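Local coordinates for protein involved in catabolism of external DNA (Legionella pneumophila subsp. pneumophila, PDB 2OO3) that probably methylates a single adenine of 23S ribosomal RNA at N6, taking the methyl group from S-adenosyl-L-methionine, at residues 29-34 against 109-114; 41-46 against 163-168; 117-122 against 142-147. All blocks are in the same frame, centred on the assembly; numbering follows the deposited sequence.

Contact 1. Residues 29-34 against 109-114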
ATOM      1  N   TYR A  29       3.215   0.778  13.353  1.00  9.54           N
ATOM      2  CA  TYR A  29       3.664   1.983  14.071  1.00 10.87           C
ATOM      3  C   TYR A  29       2.511   2.712  14.701  1.00 10.32           C
ATOM      4  O   TYR A  29       2.556   3.089  15.893  1.00 10.05           O
ATOM      5  CB  TYR A  29       4.342   2.972  13.138  1.00 12.06           C
ATOM      6  CG  TYR A  29       4.765   4.252  13.851  1.00 14.68           C
ATOM      7  CD1 TYR A  29       5.924   4.278  14.634  1.00 15.16           C
ATOM      8  CD2 TYR A  29       4.013   5.442  13.735  1.00 13.07           C
ATOM      9  CE1 TYR A  29       6.342   5.455  15.273  1.00 16.13           C
ATOM     10  CE2 TYR A  29       4.415   6.625  14.369  1.00 12.70           C
ATOM     11  CZ  TYR A  29       5.594   6.624  15.121  1.00 16.48           C
ATOM     12  OH  TYR A  29       6.029   7.785  15.765  1.00 19.39           O
ATOM     13  N   LEU A  30       1.474   2.940  13.895  1.00  9.25           N
ATOM     14  CA  LEU A  30       0.383   3.812  14.333  1.00  8.87           C
ATOM     15  C   LEU A  30      -0.430   3.225  15.459  1.00  9.44           C
ATOM     16  O   LEU A  30      -0.964   3.968  16.293  1.00  8.93           O
ATOM     17  CB  LEU A  30      -0.519   4.192  13.162  1.00  8.65           C
ATOM     18  CG  LEU A  30       0.054   5.218  12.177  1.00  9.10           C
ATOM     19  CD1 LEU A  30      -0.952   5.411  11.052  1.00 11.59           C
ATOM     20  CD2 LEU A  30       0.316   6.512  12.860  1.00  9.76           C
ATOM     21  N   THR A  31      -0.561   1.898  15.472  1.00  8.99           N
ATOM     22  CA  THR A  31      -1.302   1.234  16.539  1.00  8.85           C
ATOM     23  C   THR A  31      -0.522   1.254  17.884  1.00  9.07           C
ATOM     24  O   THR A  31      -1.014   0.735  18.906  1.00  7.93           O
ATOM     25  CB  THR A  31      -1.695  -0.212  16.148  1.00  9.28           C
ATOM     26  OG1 THR A  31      -0.514  -0.924  15.753  1.00  9.10           O
ATOM     27  CG2 THR A  31      -2.723  -0.206  14.959  1.00  7.09           C
ATOM     28  N   HIS A  32       0.661   1.862  17.917  1.00  9.80           N
ATOM     29  CA  HIS A  32       1.324   2.051  19.217  1.00 11.55           C
ATOM     30  C   HIS A  32       0.574   3.007  20.118  1.00 13.69           C
ATOM     31  O   HIS A  32       0.638   2.881  21.345  1.00 15.14           O
ATOM     32  CB  HIS A  32       2.733   2.572  19.080  1.00 10.77           C
ATOM     33  CG  HIS A  32       3.721   1.501  18.791  1.00 11.89           C
ATOM     34  ND1 HIS A  32       4.222   0.681  19.775  1.00 13.06           N
ATOM     35  CD2 HIS A  32       4.279   1.091  17.629  1.00 12.69           C
ATOM     36  CE1 HIS A  32       5.070  -0.181  19.233  1.00 14.82           C
ATOM     37  NE2 HIS A  32       5.126   0.049  17.934  1.00 14.83           N
ATOM     38  N   LYS A  33      -0.122   3.961  19.509  1.00 14.76           N
ATOM     39  CA  LYS A  33      -0.907   4.920  20.256  1.00 16.46           C
ATOM     40  C   LYS A  33      -2.278   4.357  20.534  1.00 17.01           C
ATOM     41  O   LYS A  33      -2.993   3.963  19.598  1.00 16.66           O
ATOM     42  CB  LYS A  33      -1.072   6.230  19.484  1.00 16.72           C
ATOM     43  CG  LYS A  33      -1.646   7.346  20.370  1.00 20.10           C
ATOM     44  CD  LYS A  33      -1.443   8.714  19.747  1.00 22.95           C
ATOM     45  CE  LYS A  33      -1.512   9.792  20.800  1.00 25.80           C
ATOM     46  NZ  LYS A  33      -2.915  10.103  21.089  1.00 30.93           N
ATOM     47  N   ASP A  34      -2.645   4.377  21.817  1.00 17.72           N
ATOM     48  CA  ASP A  34      -3.938   3.906  22.290  1.00 18.95           C
ATOM     49  C   ASP A  34      -4.991   5.016  22.184  1.00 18.22           C
ATOM     50  O   ASP A  34      -5.611   5.444  23.190  1.00 20.15           O
ATOM     51  CB  ASP A  34      -3.838   3.387  23.736  1.00 19.37           C
ATOM     52  CG  ASP A  34      -5.058   2.607  24.154  1.00 23.39           C
ATOM     53  OD1 ASP A  34      -5.719   2.018  23.266  1.00 28.44           O
ATOM     54  OD2 ASP A  34      -5.373   2.576  25.361  1.00 26.74           O
ATOM     55  N   GLN A 109      -4.373  -6.045  11.528  1.00 11.25           N
ATOM     56  CA  GLN A 109      -3.544  -5.265  12.433  1.00  9.77           C
ATOM     57  C   GLN A 109      -4.228  -4.155  13.253  1.00  9.10           C
ATOM     58  O   GLN A 109      -3.697  -3.718  14.298  1.00  8.64           O
ATOM     59  CB  GLN A 109      -2.417  -4.657  11.627  1.00 10.44           C
ATOM     60  CG  GLN A 109      -1.208  -5.592  11.514  1.00 12.06           C
ATOM     61  CD  GLN A 109      -0.159  -4.951  10.673  1.00 13.59           C
ATOM     62  OE1 GLN A 109      -0.347  -4.807   9.478  1.00 16.43           O
ATOM     63  NE2 GLN A 109       0.905  -4.479  11.294  1.00 13.64           N
ATOM     64  N   LEU A 110      -5.360  -3.672  12.772  1.00  8.38           N
ATOM     65  CA  LEU A 110      -6.073  -2.607  13.462  1.00  8.80           C
ATOM     66  C   LEU A 110      -6.833  -3.136  14.673  1.00  8.90           C
ATOM     67  O   LEU A 110      -6.883  -4.354  14.880  1.00  7.38           O
ATOM     68  CB  LEU A 110      -6.985  -1.836  12.491  1.00  8.58           C
ATOM     69  CG  LEU A 110      -6.184  -0.932  11.528  1.00  9.23           C
ATOM     70  CD1 LEU A 110      -7.116  -0.274  10.515  1.00 11.86           C
ATOM     71  CD2 LEU A 110      -5.449   0.138  12.279  1.00  8.98           C
ATOM     72  N   ARG A 111      -7.400  -2.222  15.473  1.00  8.64           N
ATOM     73  CA  ARG A 111      -8.014  -2.591  16.751  1.00  9.72           C
ATOM     74  C   ARG A 111      -9.521  -2.330  16.736  1.00 10.82           C
ATOM     75  O   ARG A 111     -10.030  -1.610  15.870  1.00 10.53           O
ATOM     76  CB  ARG A 111      -7.330  -1.800  17.876  1.00  9.65           C
ATOM     77  CG  ARG A 111      -5.847  -2.023  17.811  1.00 10.78           C
ATOM     78  CD  ARG A 111      -5.022  -0.853  18.194  1.00 13.78           C
ATOM     79  NE  ARG A 111      -5.374   0.418  17.554  1.00 13.19           N
ATOM     80  CZ  ARG A 111      -4.943   1.580  18.032  1.00 12.42           C
ATOM     81  NH1 ARG A 111      -4.156   1.561  19.105  1.00 12.91           N
ATOM     82  NH2 ARG A 111      -5.289   2.741  17.478  1.00  9.81           N
ATOM     83  N   SER A 112     -10.231  -2.890  17.712  1.00 11.22           N
ATOM     84  CA  SER A 112     -11.667  -2.672  17.807  1.00 11.89           C
ATOM     85  C   SER A 112     -12.018  -1.209  17.923  1.00 11.50           C
ATOM     86  O   SER A 112     -13.103  -0.810  17.480  1.00 10.93           O
ATOM     87  CB  SER A 112     -12.260  -3.439  18.995  1.00 13.83           C
ATOM     88  OG  SER A 112     -11.546  -3.142  20.180  1.00 16.40           O
ATOM     89  N   GLN A 113     -11.122  -0.386  18.495  1.00 10.38           N
ATOM     90  CA  GLN A 113     -11.444   1.054  18.641  1.00 10.40           C
ATOM     91  C   GLN A 113     -11.291   1.865  17.343  1.00  9.18           C
ATOM     92  O   GLN A 113     -11.692   3.020  17.269  1.00  9.40           O
ATOM     93  CB  GLN A 113     -10.572   1.707  19.735  1.00 10.45           C
ATOM     94  CG  GLN A 113      -9.105   1.784  19.298  1.00 12.23           C
ATOM     95  CD  GLN A 113      -8.191   2.232  20.390  1.00 17.62           C
ATOM     96  OE1 GLN A 113      -8.212   3.415  20.767  1.00 21.81           O
ATOM     97  NE2 GLN A 113      -7.356   1.307  20.912  1.00 11.41           N
ATOM     98  N   ASP A 114     -10.679   1.284  16.332  1.00  8.52           N
ATOM     99  CA  ASP A 114     -10.319   2.049  15.132  1.00  7.57           C
ATOM    100  C   ASP A 114     -11.505   2.067  14.207  1.00  7.62           C
ATOM    101  O   ASP A 114     -12.508   1.384  14.459  1.00  8.64           O
ATOM    102  CB  ASP A 114      -9.075   1.434  14.451  1.00  6.24           C
ATOM    103  CG  ASP A 114      -7.852   1.452  15.361  1.00  7.34           C
ATOM    104  OD1 ASP A 114      -7.656   2.479  16.069  1.00  7.11           O
ATOM    105  OD2 ASP A 114      -7.072   0.454  15.386  1.00  3.53           O
TER
HETATM  106  O   HOH W   1      -1.126  -3.710  15.453  1.00 24.14           O
HETATM  107  O   HOH W   2      -8.843   4.358  23.250  1.00 24.49           O
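The carbonyl oxygen of Lys33 receives two N-H groups of one guanidinium: Arg111 NH1 lies 2.7 Å from Lys33 O in a fairly straight bond (160° at the hydrogen), and NH2 of the same arginine adds a weak, longer one. The oxygen sits close to the guanidinium plane, whereas the donor NH1 stands above the plane of the carbonyl. A salt bridge with Asp114, gripped side-on within 109-114, helps to hold the guanidinium in this attitude. Arg111 NE reaches Asp114 OD2 at 2.8 Å, almost exactly in plane, and NH2 takes OD1; OD2 also accepts from the backbone N of Arg111. Bends at chi2 (145°) and chi3 (-49°) fold the arginine chain back for this grip. Thr31 runs alongside but the other way, its CG2 lying 3.8 Å from Arg111 NE over one face of the guanidinium, with Gln113 NE2 above the other. That amide in turn meets Asp34, Gln113 NE2 to Asp34 OD1 being 3.0 Å and nearly linear, with the amide and carboxylate planes almost perpendicular. A water bridges Thr31 OG1 and Gln109 O, while the threonine hydroxyl also bonds Leu27 O. Asp114 probably offsets much of the arginine's charge, with Asp34 adding at most a longer-range attraction; the guanidinium's N-H bonds toward 29-34 go to backbone carbonyls, Lys33 O and, just beyond, Lys35 O.

Contact 2. Residues 41-46 against 163-168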
ATOM      1  N   GLU A  41      -9.162   3.684   2.838  1.00  6.93           N
ATOM      2  CA  GLU A  41      -8.666   3.240   1.547  1.00  8.44           C
ATOM      3  C   GLU A  41      -9.494   3.798   0.433  1.00  8.64           C
ATOM      4  O   GLU A  41     -10.717   3.651   0.426  1.00  9.98           O
ATOM      5  CB  GLU A  41      -8.640   1.717   1.421  1.00  8.97           C
ATOM      6  CG  GLU A  41      -7.506   1.041   2.144  1.00 11.45           C
ATOM      7  CD  GLU A  41      -7.549  -0.474   1.942  1.00 13.84           C
ATOM      8  OE1 GLU A  41      -7.058  -1.241   2.797  1.00 10.89           O
ATOM      9  OE2 GLU A  41      -8.108  -0.883   0.910  1.00 17.67           O
ATOM     10  N   THR A  42      -8.828   4.411  -0.544  1.00  8.22           N
ATOM     11  CA  THR A  42      -9.515   5.023  -1.693  1.00  7.82           C
ATOM     12  C   THR A  42      -9.843   3.974  -2.788  1.00  6.87           C
ATOM     13  O   THR A  42     -10.788   4.133  -3.549  1.00  6.25           O
ATOM     14  CB  THR A  42      -8.619   6.155  -2.312  1.00  8.26           C
ATOM     15  OG1 THR A  42      -7.286   5.648  -2.468  1.00  8.37           O
ATOM     16  CG2 THR A  42      -8.510   7.394  -1.392  1.00  9.48           C
ATOM     17  N   HIS A  43      -9.052   2.908  -2.888  1.00  7.32           N
ATOM     18  CA  HIS A  43      -9.231   1.910  -3.954  1.00  5.82           C
ATOM     19  C   HIS A  43      -9.077   0.522  -3.302  1.00  7.62           C
ATOM     20  O   HIS A  43      -7.986  -0.101  -3.398  1.00  8.11           O
ATOM     21  CB  HIS A  43      -8.149   2.032  -5.045  1.00  7.03           C
ATOM     22  CG  HIS A  43      -8.095   3.346  -5.768  1.00  6.43           C
ATOM     23  ND1 HIS A  43      -7.526   4.476  -5.222  1.00  9.21           N
ATOM     24  CD2 HIS A  43      -8.470   3.687  -7.027  1.00  9.35           C
ATOM     25  CE1 HIS A  43      -7.583   5.470  -6.102  1.00  9.86           C
ATOM     26  NE2 HIS A  43      -8.162   5.020  -7.202  1.00 10.15           N
ATOM     27  N   SER A  44     -10.116   0.024  -2.632  1.00  6.27           N
ATOM     28  CA  SER A  44      -9.985  -1.207  -1.848  1.00  8.24           C
ATOM     29  C   SER A  44      -9.958  -2.536  -2.621  1.00  9.25           C
ATOM     30  O   SER A  44      -9.493  -3.548  -2.087  1.00 11.18           O
ATOM     31  CB  SER A  44     -11.079  -1.268  -0.780  1.00  7.34           C
ATOM     32  OG  SER A  44     -11.024  -0.097  -0.002  1.00  8.52           O
ATOM     33  N   GLY A  45     -10.491  -2.548  -3.837  1.00  9.24           N
ATOM     34  CA  GLY A  45     -10.588  -3.766  -4.630  1.00  9.92           C
ATOM     35  C   GLY A  45     -11.506  -4.801  -3.985  1.00 10.68           C
ATOM     36  O   GLY A  45     -12.406  -4.459  -3.230  1.00 12.55           O
ATOM     37  N   ARG A  46     -11.291  -6.078  -4.256  1.00 10.12           N
ATOM     38  CA  ARG A  46     -12.211  -7.091  -3.739  1.00  9.71           C
ATOM     39  C   ARG A  46     -11.766  -7.650  -2.390  1.00  9.74           C
ATOM     40  O   ARG A  46     -12.524  -8.372  -1.741  1.00 11.06           O
ATOM     41  CB  ARG A  46     -12.409  -8.204  -4.760  1.00 10.42           C
ATOM     42  CG  ARG A  46     -11.151  -8.942  -5.091  1.00 10.35           C
ATOM     43  CD  ARG A  46     -11.414 -10.131  -6.014  1.00 16.90           C
ATOM     44  NE  ARG A  46     -12.053  -9.750  -7.273  1.00 23.19           N
ATOM     45  CZ  ARG A  46     -12.632 -10.617  -8.105  1.00 27.44           C
ATOM     46  NH1 ARG A  46     -12.656 -11.921  -7.804  1.00 27.16           N
ATOM     47  NH2 ARG A  46     -13.193 -10.186  -9.230  1.00 27.11           N
ATOM     48  N   ILE A 163      -4.235   7.199   5.477  1.00  7.39           N
ATOM     49  CA  ILE A 163      -4.953   7.250   4.212  1.00  7.27           C
ATOM     50  C   ILE A 163      -4.074   6.486   3.215  1.00  6.67           C
ATOM     51  O   ILE A 163      -2.958   6.900   2.919  1.00  6.22           O
ATOM     52  CB  ILE A 163      -5.221   8.712   3.767  1.00  7.58           C
ATOM     53  CG1 ILE A 163      -6.063   9.484   4.827  1.00  9.08           C
ATOM     54  CG2 ILE A 163      -6.025   8.725   2.490  1.00  8.67           C
ATOM     55  CD1 ILE A 163      -5.217  10.354   5.805  1.00 11.32           C
ATOM     56  N   PHE A 164      -4.570   5.350   2.758  1.00  5.95           N
ATOM     57  CA  PHE A 164      -3.803   4.428   1.924  1.00  6.81           C
ATOM     58  C   PHE A 164      -4.423   4.436   0.554  1.00  6.44           C
ATOM     59  O   PHE A 164      -5.556   4.011   0.377  1.00  5.90           O
ATOM     60  CB  PHE A 164      -3.815   2.994   2.519  1.00  7.12           C
ATOM     61  CG  PHE A 164      -2.886   2.031   1.829  1.00  8.38           C
ATOM     62  CD1 PHE A 164      -1.481   2.108   2.016  1.00 11.84           C
ATOM     63  CD2 PHE A 164      -3.398   1.031   1.023  1.00  8.40           C
ATOM     64  CE1 PHE A 164      -0.620   1.193   1.368  1.00 10.92           C
ATOM     65  CE2 PHE A 164      -2.541   0.119   0.360  1.00 11.37           C
ATOM     66  CZ  PHE A 164      -1.159   0.199   0.538  1.00 11.77           C
ATOM     67  N   ILE A 165      -3.657   4.954  -0.407  1.00  6.02           N
ATOM     68  CA  ILE A 165      -4.143   5.225  -1.759  1.00  5.92           C
ATOM     69  C   ILE A 165      -3.461   4.347  -2.789  1.00  5.37           C
ATOM     70  O   ILE A 165      -2.256   4.488  -3.036  1.00  4.49           O
ATOM     71  CB  ILE A 165      -3.912   6.725  -2.087  1.00  6.69           C
ATOM     72  CG1 ILE A 165      -4.607   7.585  -1.014  1.00  7.34           C
ATOM     73  CG2 ILE A 165      -4.462   7.046  -3.469  1.00  5.72           C
ATOM     74  CD1 ILE A 165      -4.169   9.020  -0.944  1.00 10.19           C
ATOM     75  N   ASP A 166      -4.226   3.431  -3.386  1.00  6.11           N
ATOM     76  CA  ASP A 166      -3.661   2.459  -4.322  1.00  6.33           C
ATOM     77  C   ASP A 166      -4.339   2.518  -5.698  1.00  6.35           C
ATOM     78  O   ASP A 166      -5.049   1.600  -6.070  1.00  6.43           O
ATOM     79  CB  ASP A 166      -3.735   1.058  -3.698  1.00  7.35           C
ATOM     80  CG  ASP A 166      -3.020  -0.006  -4.516  1.00 10.25           C
ATOM     81  OD1 ASP A 166      -2.145   0.332  -5.378  1.00 10.28           O
ATOM     82  OD2 ASP A 166      -3.358  -1.195  -4.283  1.00 11.89           O
ATOM     83  N   PRO A 167      -4.089   3.590  -6.481  1.00  6.77           N
ATOM     84  CA  PRO A 167      -4.776   3.719  -7.784  1.00  7.07           C
ATOM     85  C   PRO A 167      -4.278   2.715  -8.796  1.00  7.97           C
ATOM     86  O   PRO A 167      -3.155   2.226  -8.652  1.00  7.89           O
ATOM     87  CB  PRO A 167      -4.416   5.150  -8.253  1.00  7.04           C
ATOM     88  CG  PRO A 167      -3.773   5.826  -7.035  1.00  6.37           C
ATOM     89  CD  PRO A 167      -3.170   4.718  -6.230  1.00  5.59           C
ATOM     90  N   SER A 168      -5.112   2.402  -9.799  1.00  8.26           N
ATOM     91  CA  SER A 168      -4.675   1.577 -10.939  1.00 10.07           C
ATOM     92  C   SER A 168      -3.848   2.334 -11.997  1.00 10.08           C
ATOM     93  O   SER A 168      -3.049   1.709 -12.701  1.00  9.57           O
ATOM     94  CB  SER A 168      -5.878   0.918 -11.614  1.00 10.21           C
ATOM     95  OG  SER A 168      -6.618   1.867 -12.385  1.00 13.21           O
TER
HETATM   96  O   HOH W   3      -6.331   2.431  -1.615  1.00  9.29           O
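Thr42 packs hard against Ile165 where the two parallel strands run out: Thr42 OG1 is 3.2 Å from Ile165 CA and 3.3 Å from Ile165 CG2. Placed between its own backbone N and carbonyl carbon (chi1 47°), this hydroxyl sits over the isoleucine backbone and shares a hydrogen bond with His43 ND1, which helps fix the imidazole's rotation. The other branch of the threonine, CG2, touches Ile165 CG1. One step back, Glu41 and Phe164 run abreast, with Glu41 CG at the edge of the phenyl ring. Close packing resumes at His43, which is turned roughly perpendicular to Pro167 in a CH-pi contact, Pro167 CA standing 3.6 Å from the centroid of the His43 ring and only 6° off its normal. The backbones between are the loose part. Thr42 N reaches Phe164 O at 3.4 Å, a weak bond, and beyond it the strands part around a water that donates to Phe164 O and accepts from His43 N and Asp166 N. Partly exposed themselves, His43 and Asp166, the latter paired with Lys19, are both predicted to bind S-adenosyl-L-methionine, and Asp166 is the predicted proton acceptor. Strand 193-200 flanks Phe164 and Ile165, helix 102-109 covers Glu41 and Phe164, helix 146-153 lies against Thr42 and His43, and helix 174-188 packs on Ile165 and Pro167.

Contact 3. Residues 117-122 against 142-147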
ATOM      1  N   TYR A 117     -12.607   2.591   6.707  1.00  6.16           N
ATOM      2  CA  TYR A 117     -13.510   3.028   5.701  1.00  5.90           C
ATOM      3  C   TYR A 117     -12.926   2.623   4.339  1.00  6.08           C
ATOM      4  O   TYR A 117     -11.866   3.127   3.909  1.00  5.91           O
ATOM      5  CB  TYR A 117     -13.644   4.531   5.825  1.00  6.76           C
ATOM      6  CG  TYR A 117     -14.799   5.106   5.085  1.00  9.90           C
ATOM      7  CD1 TYR A 117     -15.912   5.623   5.781  1.00 10.02           C
ATOM      8  CD2 TYR A 117     -14.793   5.175   3.687  1.00 11.59           C
ATOM      9  CE1 TYR A 117     -16.972   6.188   5.093  1.00 11.18           C
ATOM     10  CE2 TYR A 117     -15.851   5.738   3.000  1.00 11.95           C
ATOM     11  CZ  TYR A 117     -16.925   6.238   3.714  1.00 11.35           C
ATOM     12  OH  TYR A 117     -17.945   6.811   3.048  1.00 12.81           O
ATOM     13  N   LEU A 118     -13.612   1.709   3.660  1.00  5.48           N
ATOM     14  CA  LEU A 118     -13.075   1.115   2.445  1.00  5.93           C
ATOM     15  C   LEU A 118     -13.933   1.514   1.255  1.00  7.18           C
ATOM     16  O   LEU A 118     -15.156   1.331   1.291  1.00  7.30           O
ATOM     17  CB  LEU A 118     -13.078  -0.412   2.565  1.00  5.59           C
ATOM     18  CG  LEU A 118     -12.407  -1.002   3.823  1.00  5.91           C
ATOM     19  CD1 LEU A 118     -12.599  -2.525   3.943  1.00  5.00           C
ATOM     20  CD2 LEU A 118     -10.871  -0.587   3.907  1.00  3.94           C
ATOM     21  N   CYS A 119     -13.302   2.023   0.203  1.00  7.58           N
ATOM     22  CA  CYS A 119     -14.049   2.508  -0.978  1.00  9.34           C
ATOM     23  C   CYS A 119     -13.712   1.651  -2.172  1.00  9.46           C
ATOM     24  O   CYS A 119     -12.534   1.375  -2.419  1.00  9.31           O
ATOM     25  CB  CYS A 119     -13.685   3.957  -1.331  1.00  9.11           C
ATOM     26  SG  CYS A 119     -13.984   5.184   0.009  1.00 12.82           S
ATOM     27  N   GLU A 120     -14.724   1.281  -2.942  1.00 10.49           N
ATOM     28  CA  GLU A 120     -14.476   0.580  -4.189  1.00 12.83           C
ATOM     29  C   GLU A 120     -15.509   0.985  -5.241  1.00 13.76           C
ATOM     30  O   GLU A 120     -16.705   0.867  -5.015  1.00 14.09           O
ATOM     31  CB  GLU A 120     -14.474  -0.957  -3.983  1.00 12.00           C
ATOM     32  CG  GLU A 120     -14.385  -1.784  -5.297  1.00 12.79           C
ATOM     33  CD  GLU A 120     -13.196  -1.379  -6.199  1.00 14.82           C
ATOM     34  OE1 GLU A 120     -12.077  -1.073  -5.682  1.00 14.44           O
ATOM     35  OE2 GLU A 120     -13.394  -1.363  -7.439  1.00 14.11           O
ATOM     36  N   LEU A 121     -15.022   1.383  -6.405  1.00 15.21           N
ATOM     37  CA  LEU A 121     -15.891   1.854  -7.484  1.00 17.94           C
ATOM     38  C   LEU A 121     -16.541   0.727  -8.320  1.00 17.85           C
ATOM     39  O   LEU A 121     -17.701   0.840  -8.735  1.00 17.94           O
ATOM     40  CB  LEU A 121     -15.066   2.783  -8.372  1.00 18.32           C
ATOM     41  CG  LEU A 121     -15.748   3.780  -9.294  1.00 21.12           C
ATOM     42  CD1 LEU A 121     -16.546   4.757  -8.494  1.00 23.17           C
ATOM     43  CD2 LEU A 121     -14.713   4.474 -10.137  1.00 20.88           C
ATOM     44  N   HIS A 122     -15.810  -0.355  -8.589  1.00 17.47           N
ATOM     45  CA  HIS A 122     -16.359  -1.423  -9.436  1.00 18.18           C
ATOM     46  C   HIS A 122     -17.395  -2.294  -8.691  1.00 17.77           C
ATOM     47  O   HIS A 122     -17.112  -2.807  -7.596  1.00 16.64           O
ATOM     48  CB  HIS A 122     -15.235  -2.292 -10.032  1.00 19.21           C
ATOM     49  CG  HIS A 122     -15.719  -3.276 -11.055  1.00 23.08           C
ATOM     50  ND1 HIS A 122     -15.228  -3.313 -12.345  1.00 27.93           N
ATOM     51  CD2 HIS A 122     -16.664  -4.244 -10.986  1.00 24.44           C
ATOM     52  CE1 HIS A 122     -15.858  -4.258 -13.024  1.00 28.91           C
ATOM     53  NE2 HIS A 122     -16.737  -4.835 -12.223  1.00 28.27           N
ATOM     54  N   ASN A 142     -17.877   0.996   1.243  1.00 12.17           N
ATOM     55  CA  ASN A 142     -18.620   1.961   0.429  1.00 14.24           C
ATOM     56  C   ASN A 142     -18.397   1.857  -1.080  1.00 14.46           C
ATOM     57  O   ASN A 142     -17.256   1.799  -1.545  1.00 15.11           O
ATOM     58  CB  ASN A 142     -18.297   3.357   0.906  1.00 14.71           C
ATOM     59  CG  ASN A 142     -18.696   3.559   2.349  1.00 19.12           C
ATOM     60  OD1 ASN A 142     -19.805   4.009   2.641  1.00 23.75           O
ATOM     61  ND2 ASN A 142     -17.795   3.205   3.269  1.00 24.83           N
ATOM     62  N   HIS A 143     -19.487   1.785  -1.833  1.00 13.73           N
ATOM     63  CA  HIS A 143     -19.435   1.715  -3.287  1.00 14.92           C
ATOM     64  C   HIS A 143     -19.423   3.152  -3.818  1.00 15.24           C
ATOM     65  O   HIS A 143     -20.463   3.785  -3.992  1.00 14.27           O
ATOM     66  CB  HIS A 143     -20.631   0.906  -3.826  1.00 15.19           C
ATOM     67  CG  HIS A 143     -20.588   0.670  -5.302  1.00 18.07           C
ATOM     68  ND1 HIS A 143     -21.710   0.326  -6.035  1.00 19.10           N
ATOM     69  CD2 HIS A 143     -19.563   0.730  -6.186  1.00 18.04           C
ATOM     70  CE1 HIS A 143     -21.371   0.179  -7.300  1.00 20.09           C
ATOM     71  NE2 HIS A 143     -20.082   0.439  -7.424  1.00 21.37           N
ATOM     72  N   THR A 144     -18.216   3.674  -4.029  1.00 15.64           N
ATOM     73  CA  THR A 144     -18.037   5.081  -4.258  1.00 15.90           C
ATOM     74  C   THR A 144     -16.666   5.355  -4.846  1.00 16.77           C
ATOM     75  O   THR A 144     -15.739   4.540  -4.718  1.00 16.10           O
ATOM     76  CB  THR A 144     -18.294   5.901  -2.964  1.00 16.96           C
ATOM     77  OG1 THR A 144     -18.508   7.280  -3.300  1.00 18.52           O
ATOM     78  CG2 THR A 144     -17.149   5.740  -1.918  1.00 16.30           C
ATOM     79  N   ASP A 145     -16.547   6.493  -5.528  1.00 16.58           N
ATOM     80  CA  ASP A 145     -15.256   6.983  -5.949  1.00 16.55           C
ATOM     81  C   ASP A 145     -14.450   7.390  -4.722  1.00 15.35           C
ATOM     82  O   ASP A 145     -14.675   8.478  -4.163  1.00 13.66           O
ATOM     83  CB  ASP A 145     -15.436   8.205  -6.851  1.00 17.55           C
ATOM     84  CG  ASP A 145     -14.155   8.601  -7.540  1.00 21.24           C
ATOM     85  OD1 ASP A 145     -13.067   8.379  -6.971  1.00 22.00           O
ATOM     86  OD2 ASP A 145     -14.246   9.125  -8.673  1.00 28.02           O
ATOM     87  N   GLY A 146     -13.514   6.536  -4.305  1.00 13.11           N
ATOM     88  CA  GLY A 146     -12.696   6.839  -3.104  1.00 13.14           C
ATOM     89  C   GLY A 146     -11.925   8.155  -3.148  1.00 13.16           C
ATOM     90  O   GLY A 146     -11.803   8.834  -2.149  1.00 12.61           O
ATOM     91  N   VAL A 147     -11.406   8.510  -4.320  1.00 14.17           N
ATOM     92  CA  VAL A 147     -10.613   9.724  -4.488  1.00 15.08           C
ATOM     93  C   VAL A 147     -11.467  10.982  -4.194  1.00 17.56           C
ATOM     94  O   VAL A 147     -11.006  11.909  -3.529  1.00 17.13           O
ATOM     95  CB  VAL A 147      -9.947   9.758  -5.897  1.00 15.93           C
ATOM     96  CG1 VAL A 147      -9.175  11.080  -6.136  1.00 14.04           C
ATOM     97  CG2 VAL A 147      -8.963   8.570  -6.023  1.00 13.17           C
TER
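The Tyr117 ring carries Asn142 ND2 over one face, the amide nearly parallel to the ring (6°) and displaced toward its hydroxyl end; Asn142 ND2 lies 3.2 Å from Tyr117 CZ. At the ring's edge, in its plane, sits Cys119 SG. The second flat group, the His143 imidazole, uses its edge instead: His143 NE2 donates to Leu121 O at 2.7 Å, a short but bent bond (133°) that comes from above the carbonyl plane. The chi1 torsion of -174° carries this ring out to the carbonyls of Glu120 and Leu121, and it stacks on Tyr126. Between these groups runs a parallel ladder, Asn142 N to Leu118 O at 2.7 Å and Glu120 N to Asn142 O at 2.9 Å, followed by a weak bond from Thr144 N to Glu120 O. Cys119 CB then meets Gly146 CA at 3.5 Å, so the start of helix 146-153 packs closely against the end of the strand; Asp145 caps it through a weak bond from Val147 N. An acidic residue just after the second parallel strand, here Glu120 after strand 115-119, commonly binds the cofactor ribose in Rossmann-like methyltransferases, consistent with the predicted cofactor-binding roles of Glu120, Asp145 and Gly146.

In the fold
The three contacts illustrate how a Rossmann-like sheet gathers its site at one end of its parallel strands. Contacts 2 and 3 lie at that end, their centres 8 Å apart, and touch directly: Ser44 N is 2.8 Å from Cys119 O, and Gly45 N is 2.8 Å from Glu120 OE1, both probable hydrogen bonds. Together they bring His43, Glu120, Asp145, Gly146 and Asp166, all predicted to bind S-adenosyl-L-methionine, around one probable pocket. Contact 1 stands apart, its centre about 20 Å from that of contact 2 and 23 Å from that of contact 3; its turns lead into strands 38-41 and 115-119, whose far ends supply loops to the other two.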